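Local coordinates for protein 3-hydroxy-3-methylglutaryl-CoA lyase (Acinetobacter baumannii, PDB 6NDS) that is a TIM-barrel lyase of the HMGL-like family that binds a zinc ion and coenzyme A, at residues 106-111 with 147-152; 156-161 with 250-255; 257-262 with 296-301. All coordinates share one frame; numbering follows the deposited sequence. Where two conformers were deposited one is given.

Contact 1: residues 106-111 with 147-152; sequences ELNLVL and NGTVAT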
loop_
_atom_site.group_PDB
_atom_site.type_symbol
_atom_site.label_atom_id
_atom_site.label_comp_id
_atom_site.label_asym_id
_atom_site.label_seq_id
_atom_site.Cartn_x
_atom_site.Cartn_y
_atom_site.Cartn_z
ATOM N N GLU A 106 -16.206 18.384 18.969
ATOM C CA GLU A 106 -16.737 17.031 18.977
ATOM C C GLU A 106 -15.864 16.172 19.876
ATOM O O GLU A 106 -14.635 16.289 19.859
ATOM C CB GLU A 106 -16.784 16.462 17.558
ATOM C CG GLU A 106 -17.381 15.069 17.423
ATOM C CD GLU A 106 -17.682 14.730 15.957
ATOM O OE1 GLU A 106 -16.837 14.081 15.298
ATOM O OE2 GLU A 106 -18.755 15.138 15.461
ATOM N N LEU A 107 -16.510 15.332 20.674
ATOM C CA LEU A 107 -15.828 14.412 21.568
ATOM C C LEU A 107 -15.881 13.019 20.957
ATOM O O LEU A 107 -16.971 12.480 20.737
ATOM C CB LEU A 107 -16.483 14.426 22.951
ATOM C CG LEU A 107 -16.019 15.509 23.934
ATOM C CD1 LEU A 107 -16.058 16.906 23.356
ATOM C CD2 LEU A 107 -16.862 15.420 25.211
ATOM N N ASN A 108 -14.707 12.448 20.689
ATOM C CA ASN A 108 -14.570 11.106 20.120
ATOM C C ASN A 108 -14.307 10.125 21.260
ATOM O O ASN A 108 -13.187 10.032 21.773
ATOM C CB ASN A 108 -13.448 11.069 19.091
ATOM C CG ASN A 108 -13.261 9.702 18.492
ATOM O OD1 ASN A 108 -14.184 8.885 18.500
ATOM N ND2 ASN A 108 -12.059 9.434 17.969
ATOM N N LEU A 109 -15.355 9.404 21.655
ATOM C CA LEU A 109 -15.256 8.388 22.695
ATOM C C LEU A 109 -14.650 7.124 22.102
ATOM O O LEU A 109 -14.986 6.734 20.986
ATOM C CB LEU A 109 -16.637 8.064 23.270
ATOM C CG LEU A 109 -17.668 9.178 23.492
ATOM C CD1 LEU A 109 -18.866 8.645 24.265
ATOM C CD2 LEU A 109 -17.067 10.347 24.220
ATOM N N VAL A 110 -13.755 6.474 22.852
ATOM C CA VAL A 110 -13.046 5.310 22.324
ATOM C C VAL A 110 -13.055 4.168 23.333
ATOM O O VAL A 110 -12.702 4.357 24.501
ATOM C CB VAL A 110 -11.593 5.655 21.941
ATOM C CG1 VAL A 110 -10.862 4.399 21.435
ATOM C CG2 VAL A 110 -11.559 6.746 20.881
ATOM N N LEU A 111 -13.425 2.976 22.868
ATOM C CA LEU A 111 -13.126 1.736 23.575
ATOM C C LEU A 111 -12.756 0.684 22.533
ATOM O O LEU A 111 -12.951 0.882 21.330
ATOM C CB LEU A 111 -14.295 1.281 24.466
ATOM C CG LEU A 111 -15.343 0.333 23.884
ATOM C CD1 LEU A 111 -16.263 -0.168 25.005
ATOM C CD2 LEU A 111 -16.148 0.985 22.765
ATOM N N ASN A 147 -18.848 11.270 18.879
ATOM C CA ASN A 147 -18.525 10.177 17.976
ATOM C C ASN A 147 -18.175 8.971 18.834
ATOM O O ASN A 147 -17.523 9.123 19.868
ATOM C CB ASN A 147 -17.342 10.547 17.078
ATOM C CG ASN A 147 -17.109 9.537 15.962
ATOM O OD1 ASN A 147 -17.764 9.602 14.920
ATOM N ND2 ASN A 147 -16.165 8.608 16.172
ATOM N N GLY A 148 -18.622 7.783 18.427
ATOM C CA GLY A 148 -18.270 6.577 19.154
ATOM C C GLY A 148 -17.343 5.690 18.344
ATOM O O GLY A 148 -17.715 5.237 17.255
ATOM N N THR A 149 -16.140 5.434 18.851
ATOM C CA THR A 149 -15.168 4.590 18.164
ATOM C C THR A 149 -15.136 3.194 18.765
ATOM O O THR A 149 -15.132 3.027 19.989
ATOM C CB THR A 149 -13.763 5.198 18.230
ATOM O OG1 THR A 149 -13.728 6.418 17.483
ATOM C CG2 THR A 149 -12.713 4.241 17.651
ATOM N N VAL A 150 -15.101 2.195 17.895
ATOM C CA VAL A 150 -14.819 0.822 18.289
ATOM C C VAL A 150 -13.444 0.482 17.736
ATOM O O VAL A 150 -13.291 0.299 16.518
ATOM C CB VAL A 150 -15.881 -0.158 17.774
ATOM C CG1 VAL A 150 -15.612 -1.552 18.334
ATOM C CG2 VAL A 150 -17.278 0.326 18.137
ATOM N N ALA A 151 -12.442 0.429 18.620
ATOM C CA ALA A 151 -11.099 0.005 18.242
ATOM C C ALA A 151 -11.024 -1.524 18.156
ATOM O O ALA A 151 -11.928 -2.243 18.587
ATOM C CB ALA A 151 -10.064 0.543 19.232
ATOM N N THR A 152 -9.925 -2.015 17.572
ATOM C CA THR A 152 -9.704 -3.431 17.256
ATOM C C THR A 152 -10.941 -4.082 16.636
ATOM O O THR A 152 -11.255 -5.239 16.928
ATOM C CB THR A 152 -9.219 -4.224 18.487
ATOM O OG1 THR A 152 -10.223 -4.257 19.512
ATOM C CG2 THR A 152 -7.947 -3.604 19.068
HETATM O O HOH W 1 -18.354 12.117 13.870
HETATM O O HOH W 2 -11.386 7.260 16.197
#
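Two donors grip Asn108 OD1. Thr149 OG1 donates to Asn108 OD1 at 2.7 Å, in the carbonyl plane and on a lone pair. Asn147 ND2 donates to Asn108 OD1 at 3.1 Å from above that plane, although the acceptor lies nearly in the amide plane of Asn147, so the two amides end up 70° apart. With CG anti to the backbone N (chi1 179°), the Asn108 amide reaches across to the neighbouring strand. A water joins Asn108 ND2 to Thr149 OG1, and Glu55 takes a further bond from ND2. Asn147 ND2 also donates to Thr183, while its OD1 shares a water with Glu106, whose carboxylate is salt-bridged to Arg53.

The backbones are in parallel register: Leu109 N reaches Asn147 O at 2.8 Å and Leu109 O receives Thr149 N at 2.8 Å. A weak bond from Leu111 N to Thr149 O follows, at 3.3 Å. Val110 CG2 packs on Thr149 CB at 3.8 Å, on the face that carries both asparagines. The opposite face, with Leu109, Leu111 and Val150, meets helices 126-140 and 164-176. Helices outside and a hydrogen-bonded polar set inside are as expected for adjacent strands 106-112 and 145-151 of the eight-stranded parallel TIM barrel.

Contact 2: residues 156-161 with 250-255; sequences CPFEGK and FAPGAS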
loop_
_atom_site.group_PDB
_atom_site.type_symbol
_atom_site.label_atom_id
_atom_site.label_comp_id
_atom_site.label_asym_id
_atom_site.label_seq_id
_atom_site.Cartn_x
_atom_site.Cartn_y
_atom_site.Cartn_z
ATOM N N CYS A 156 -7.304 -8.103 16.953
ATOM C CA CYS A 156 -6.576 -7.582 18.097
ATOM C C CYS A 156 -5.170 -8.162 18.137
ATOM O O CYS A 156 -4.986 -9.366 17.914
ATOM C CB CYS A 156 -7.321 -7.936 19.389
ATOM S SG CYS A 156 -6.407 -7.589 20.909
ATOM N N PRO A 157 -4.154 -7.334 18.415
ATOM C CA PRO A 157 -2.782 -7.861 18.498
ATOM C C PRO A 157 -2.562 -8.810 19.670
ATOM O O PRO A 157 -1.559 -9.539 19.679
ATOM C CB PRO A 157 -1.927 -6.592 18.646
ATOM C CG PRO A 157 -2.861 -5.597 19.299
ATOM C CD PRO A 157 -4.221 -5.889 18.701
ATOM N N PHE A 158 -3.452 -8.816 20.668
ATOM C CA PHE A 158 -3.356 -9.736 21.793
ATOM C C PHE A 158 -4.231 -10.969 21.613
ATOM O O PHE A 158 -3.771 -12.097 21.815
ATOM C CB PHE A 158 -3.761 -9.044 23.101
ATOM C CG PHE A 158 -2.929 -7.851 23.449
ATOM C CD1 PHE A 158 -1.604 -8.004 23.832
ATOM C CD2 PHE A 158 -3.483 -6.577 23.437
ATOM C CE1 PHE A 158 -0.835 -6.904 24.183
ATOM C CE2 PHE A 158 -2.716 -5.465 23.781
ATOM C CZ PHE A 158 -1.394 -5.634 24.157
ATOM N N GLU A 159 -5.499 -10.762 21.254
ATOM C CA GLU A 159 -6.487 -11.833 21.227
ATOM C C GLU A 159 -6.609 -12.495 19.862
ATOM O O GLU A 159 -7.077 -13.638 19.781
ATOM C CB GLU A 159 -7.857 -11.289 21.660
ATOM C CG GLU A 159 -7.890 -10.789 23.113
ATOM C CD GLU A 159 -9.291 -10.429 23.606
ATOM O OE1 GLU A 159 -10.253 -10.523 22.811
ATOM O OE2 GLU A 159 -9.428 -10.050 24.794
ATOM N N GLY A 160 -6.188 -11.824 18.809
ATOM C CA GLY A 160 -6.332 -12.363 17.459
ATOM C C GLY A 160 -7.692 -12.007 16.866
ATOM O O GLY A 160 -8.021 -10.823 16.747
ATOM N N LYS A 161 -8.470 -13.029 16.499
ATOM C CA LYS A 161 -9.770 -12.790 15.883
ATOM C C LYS A 161 -10.722 -12.130 16.872
ATOM O O LYS A 161 -10.712 -12.437 18.066
ATOM C CB LYS A 161 -10.379 -14.099 15.381
ATOM C CG LYS A 161 -9.573 -14.815 14.311
ATOM C CD LYS A 161 -9.810 -14.233 12.930
ATOM C CE LYS A 161 -9.532 -15.276 11.854
ATOM N NZ LYS A 161 -9.496 -14.688 10.487
ATOM N N PHE A 250 0.170 1.446 23.055
ATOM C CA PHE A 250 -0.253 0.311 23.865
ATOM C C PHE A 250 -0.814 -0.837 23.033
ATOM O O PHE A 250 -1.228 -1.854 23.598
ATOM C CB PHE A 250 -1.273 0.777 24.913
ATOM C CG PHE A 250 -0.735 1.843 25.828
ATOM C CD1 PHE A 250 0.196 1.525 26.805
ATOM C CD2 PHE A 250 -1.133 3.165 25.694
ATOM C CE1 PHE A 250 0.710 2.502 27.643
ATOM C CE2 PHE A 250 -0.620 4.147 26.535
ATOM C CZ PHE A 250 0.301 3.815 27.504
ATOM N N ALA A 251 -0.827 -0.699 21.704
ATOM C CA ALA A 251 -1.091 -1.818 20.814
ATOM C C ALA A 251 0.236 -2.273 20.222
ATOM O O ALA A 251 0.789 -1.570 19.361
ATOM C CB ALA A 251 -2.069 -1.412 19.711
ATOM N N PRO A 252 0.787 -3.414 20.645
ATOM C CA PRO A 252 2.172 -3.748 20.284
ATOM C C PRO A 252 2.352 -3.869 18.779
ATOM O O PRO A 252 1.528 -4.462 18.080
ATOM C CB PRO A 252 2.410 -5.094 20.983
ATOM C CG PRO A 252 1.325 -5.207 22.004
ATOM C CD PRO A 252 0.150 -4.484 21.424
ATOM N N GLY A 253 3.449 -3.295 18.284
ATOM C CA GLY A 253 3.720 -3.302 16.861
ATOM C C GLY A 253 2.813 -2.428 16.027
ATOM O O GLY A 253 2.810 -2.558 14.799
ATOM N N ALA A 254 2.029 -1.550 16.650
ATOM C CA ALA A 254 1.203 -0.635 15.879
ATOM C C ALA A 254 2.086 0.273 15.031
ATOM O O ALA A 254 3.243 0.545 15.370
ATOM C CB ALA A 254 0.311 0.200 16.798
ATOM N N SER A 255 1.533 0.728 13.913
ATOM C CA SER A 255 2.285 1.524 12.954
ATOM C C SER A 255 1.334 2.547 12.341
ATOM O O SER A 255 0.217 2.761 12.824
ATOM C CB SER A 255 2.957 0.617 11.912
ATOM O OG SER A 255 1.997 0.094 11.012
#
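Phe158 reaches Pro252 with the far half of its ring. From CB the chain turns so that CG is anti to the carbonyl carbon (chi1 -59°), which aims the ring at 250-255. Phe158 CE1 meets Pro252 CG at 3.5 Å, and Phe158 CE2 has Pro252 CD at 3.8 Å. The tip, Phe158 CZ, comes to 3.3 Å from Pro252 CD, a tight apolar approach; the proline carbon lies oblique to the ring, and the two side chains cross at about a right angle. Phe250 O is 3.8 Å from Phe158 CZ, at the ring edge and near its plane.

Pro157 adds a second prong: its CG lies 3.8 Å from Pro252 CD and 4.3 Å from Ala251 CB. The position of Phe158 is braced locally, because Cys156 SG accepts from Phe158 N at 3.2 Å and also from Glu159 N. A type II turn from Ala251 to Ala254 presents Pro252, with Gly253 taking the positive phi of its third position.

Here the loop after strand 145-151 meets that after strand 237-240 at the C-terminal ends of barrel strands. His310 of the second subunit packs on both prolines, and Pro311 of that subunit on Phe158. No hydrogen bond crosses between the two loops; they meet by apolar packing, consistent with spacing set by shape fit, while backbone hydrogen bonds tie Pro157 to the second subunit.

Contact 3: residues 257-262 with 296-301; sequences NICTED and TPSQLA. With ACT (acetate ion), chain F.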
loop_
_atom_site.group_PDB
_atom_site.type_symbol
_atom_site.label_atom_id
_atom_site.label_comp_id
_atom_site.label_asym_id
_atom_site.label_seq_id
_atom_site.Cartn_x
_atom_site.Cartn_y
_atom_site.Cartn_z
ATOM N N ASN A 257 -1.050 5.277 10.489
ATOM C CA ASN A 257 -2.310 5.418 9.786
ATOM C C ASN A 257 -2.067 5.381 8.286
ATOM O O ASN A 257 -0.946 5.596 7.803
ATOM C CB ASN A 257 -2.965 6.754 10.128
ATOM C CG ASN A 257 -3.327 6.862 11.580
ATOM O OD1 ASN A 257 -2.482 7.151 12.432
ATOM N ND2 ASN A 257 -4.603 6.642 11.877
ATOM N N ILE A 258 -3.141 5.175 7.528
ATOM C CA ILE A 258 -3.004 5.418 6.098
ATOM C C ILE A 258 -2.581 6.864 5.876
ATOM O O ILE A 258 -2.981 7.788 6.602
ATOM C CB ILE A 258 -4.285 5.083 5.321
ATOM C CG1 ILE A 258 -5.479 5.846 5.863
ATOM C CG2 ILE A 258 -4.543 3.568 5.335
ATOM C CD1 ILE A 258 -6.677 5.828 4.899
ATOM N N CYS A 259 -1.732 7.057 4.876
ATOM C CA CYS A 259 -1.159 8.361 4.585
ATOM C C CYS A 259 -2.161 9.254 3.853
ATOM O O CYS A 259 -2.664 8.887 2.788
ATOM C CB CYS A 259 0.087 8.149 3.735
ATOM S SG CYS A 259 0.816 9.647 3.102
ATOM N N THR A 260 -2.416 10.446 4.400
ATOM C CA THR A 260 -3.442 11.321 3.830
ATOM C C THR A 260 -3.152 11.648 2.372
ATOM O O THR A 260 -4.045 11.567 1.526
ATOM C CB THR A 260 -3.560 12.611 4.645
ATOM O OG1 THR A 260 -3.720 12.267 6.019
ATOM C CG2 THR A 260 -4.794 13.404 4.212
ATOM N N GLU A 261 -1.917 12.045 2.055
ATOM C CA GLU A 261 -1.679 12.450 0.672
ATOM C C GLU A 261 -1.688 11.246 -0.274
ATOM O O GLU A 261 -2.058 11.389 -1.443
ATOM C CB GLU A 261 -0.382 13.258 0.562
ATOM C CG GLU A 261 0.875 12.540 0.995
ATOM C CD GLU A 261 1.243 12.748 2.463
ATOM O OE1 GLU A 261 0.377 13.098 3.295
ATOM O OE2 GLU A 261 2.420 12.523 2.785
ATOM N N ASP A 262 -1.328 10.053 0.208
ATOM C CA ASP A 262 -1.472 8.867 -0.634
ATOM C C ASP A 262 -2.949 8.538 -0.866
ATOM O O ASP A 262 -3.331 8.150 -1.974
ATOM C CB ASP A 262 -0.736 7.668 -0.014
ATOM C CG ASP A 262 0.787 7.865 0.067
ATOM O OD1 ASP A 262 1.295 8.914 -0.384
ATOM O OD2 ASP A 262 1.487 6.962 0.593
ATOM N N THR A 296 9.130 9.906 6.943
ATOM C CA THR A 296 7.838 9.319 7.265
ATOM C C THR A 296 7.389 8.409 6.129
ATOM O O THR A 296 7.871 8.536 4.997
ATOM C CB THR A 296 6.770 10.398 7.523
ATOM O OG1 THR A 296 6.230 10.871 6.281
ATOM C CG2 THR A 296 7.349 11.572 8.313
ATOM N N PRO A 297 6.459 7.473 6.394
ATOM C CA PRO A 297 6.023 6.509 5.352
ATOM C C PRO A 297 4.977 7.095 4.413
ATOM O O PRO A 297 3.796 6.713 4.404
ATOM C CB PRO A 297 5.456 5.350 6.184
ATOM C CG PRO A 297 5.619 5.715 7.618
ATOM C CD PRO A 297 5.853 7.174 7.701
ATOM N N SER A 298 5.396 8.067 3.621
ATOM C CA SER A 298 4.551 8.669 2.593
ATOM C C SER A 298 5.149 8.358 1.230
ATOM O O SER A 298 6.274 8.780 0.946
ATOM C CB SER A 298 4.456 10.182 2.768
ATOM O OG SER A 298 3.844 10.769 1.626
ATOM N N GLN A 299 4.388 7.667 0.377
ATOM C CA GLN A 299 4.900 7.404 -0.964
ATOM C C GLN A 299 4.875 8.669 -1.815
ATOM O O GLN A 299 5.812 8.918 -2.584
ATOM C CB GLN A 299 4.103 6.284 -1.635
ATOM C CG GLN A 299 4.228 4.926 -0.953
ATOM C CD GLN A 299 5.639 4.373 -1.008
ATOM O OE1 GLN A 299 6.021 3.697 -1.966
ATOM N NE2 GLN A 299 6.422 4.657 0.018
ATOM N N LEU A 300 3.826 9.486 -1.675
ATOM C CA LEU A 300 3.726 10.692 -2.497
ATOM C C LEU A 300 4.757 11.738 -2.093
ATOM O O LEU A 300 5.256 12.466 -2.951
ATOM C CB LEU A 300 2.312 11.278 -2.426
ATOM C CG LEU A 300 1.311 10.802 -3.497
ATOM C CD1 LEU A 300 1.608 11.413 -4.852
ATOM C CD2 LEU A 300 1.290 9.267 -3.632
ATOM N N ALA A 301 5.106 11.835 -0.805
ATOM C CA ALA A 301 6.138 12.804 -0.442
ATOM C C ALA A 301 7.481 12.419 -1.047
ATOM O O ALA A 301 8.273 13.292 -1.420
ATOM C CB ALA A 301 6.243 12.923 1.083
HETATM C C ACT F . 9.287 12.046 3.762
HETATM O O ACT F . 9.586 11.759 4.950
HETATM O OXT ACT F . 8.963 13.166 3.272
HETATM C CH3 ACT F . 9.323 10.849 2.780
#
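Two helix N-termini meet where Asp262, in the first turn of helix 260-270, holds the opening N-H groups of helix 299-303. The N-cap residues Cys259 and Ser298 lie with CA atoms 6.1 Å apart. Each oxygen of the Asp262 carboxylate takes one backbone donor: Gln299 N reaches Asp262 OD2 at 3.0 Å on the syn lone pair, and Leu300 N reaches Asp262 OD1 at 2.9 Å, also from the syn side but 24° out of the carboxylate plane. This fork fixes the carboxylate's rotation. Leu300 CD2 lies against Asp262 OD1 at 3.3 Å, the two side chains running antiparallel alongside one another.

Ser298 has two jobs. Its OG caps its own helix by accepting from Ala301 N at 2.9 Å, and donates to Glu261 OE2 at 2.5 Å, a short bond met on the anti side of the carboxylate. Glu261 gets there by placing CG between its backbone N and carbonyl carbon (chi1 60°), 3.9 Å from Leu300 CB, and then bending at chi2, which turns the carboxylate to Ser298. Ser285 shares OE2, and Gly243 N bonds to OE1. Cys259 SG, weakly capping Asp262 N, rests on Ser298 CB at 3.7 Å. An acetate ion, probably from the crystallisation liquor, accepts from Thr296 N, while the second subunit covers another side, with its Thr219 on Gln299 and its Arg220 on Leu300.

Asp262 sits at the positive end of the helix 299-303 dipole and receives two N-H groups, conditions that would favour its charged form. Glu261 is buried and takes hydrogen bonds from Ser298, Ser285 and Gly243 N, which probably stabilise its charge. Acidic side chains of the first turn of helix 260-270 thus bind the N-terminus of helix 299-303 and its N-cap serine.

How the contacts relate
Contact 1 lies within the barrel wall, its centre about 17 Å from that of contact 2 and about 24 Å from that of contact 3; contacts 1 and 3 sit on opposite sides of the chain's centre, nearest atoms about 10 Å apart. Side chains of Val110 in contact 1 and Phe250 in contact 2 each approach coenzyme A to about 4 Å, so both border its pocket. Contacts 2 and 3 both reach the metal's ligands: Ser255 bonds to His217 and Asn257 donates to Asp25, with the side chain of Cys259 about 13 Å from the zinc ion. Contacts 2 and 3, centres about 22 Å apart, both touch the second subunit.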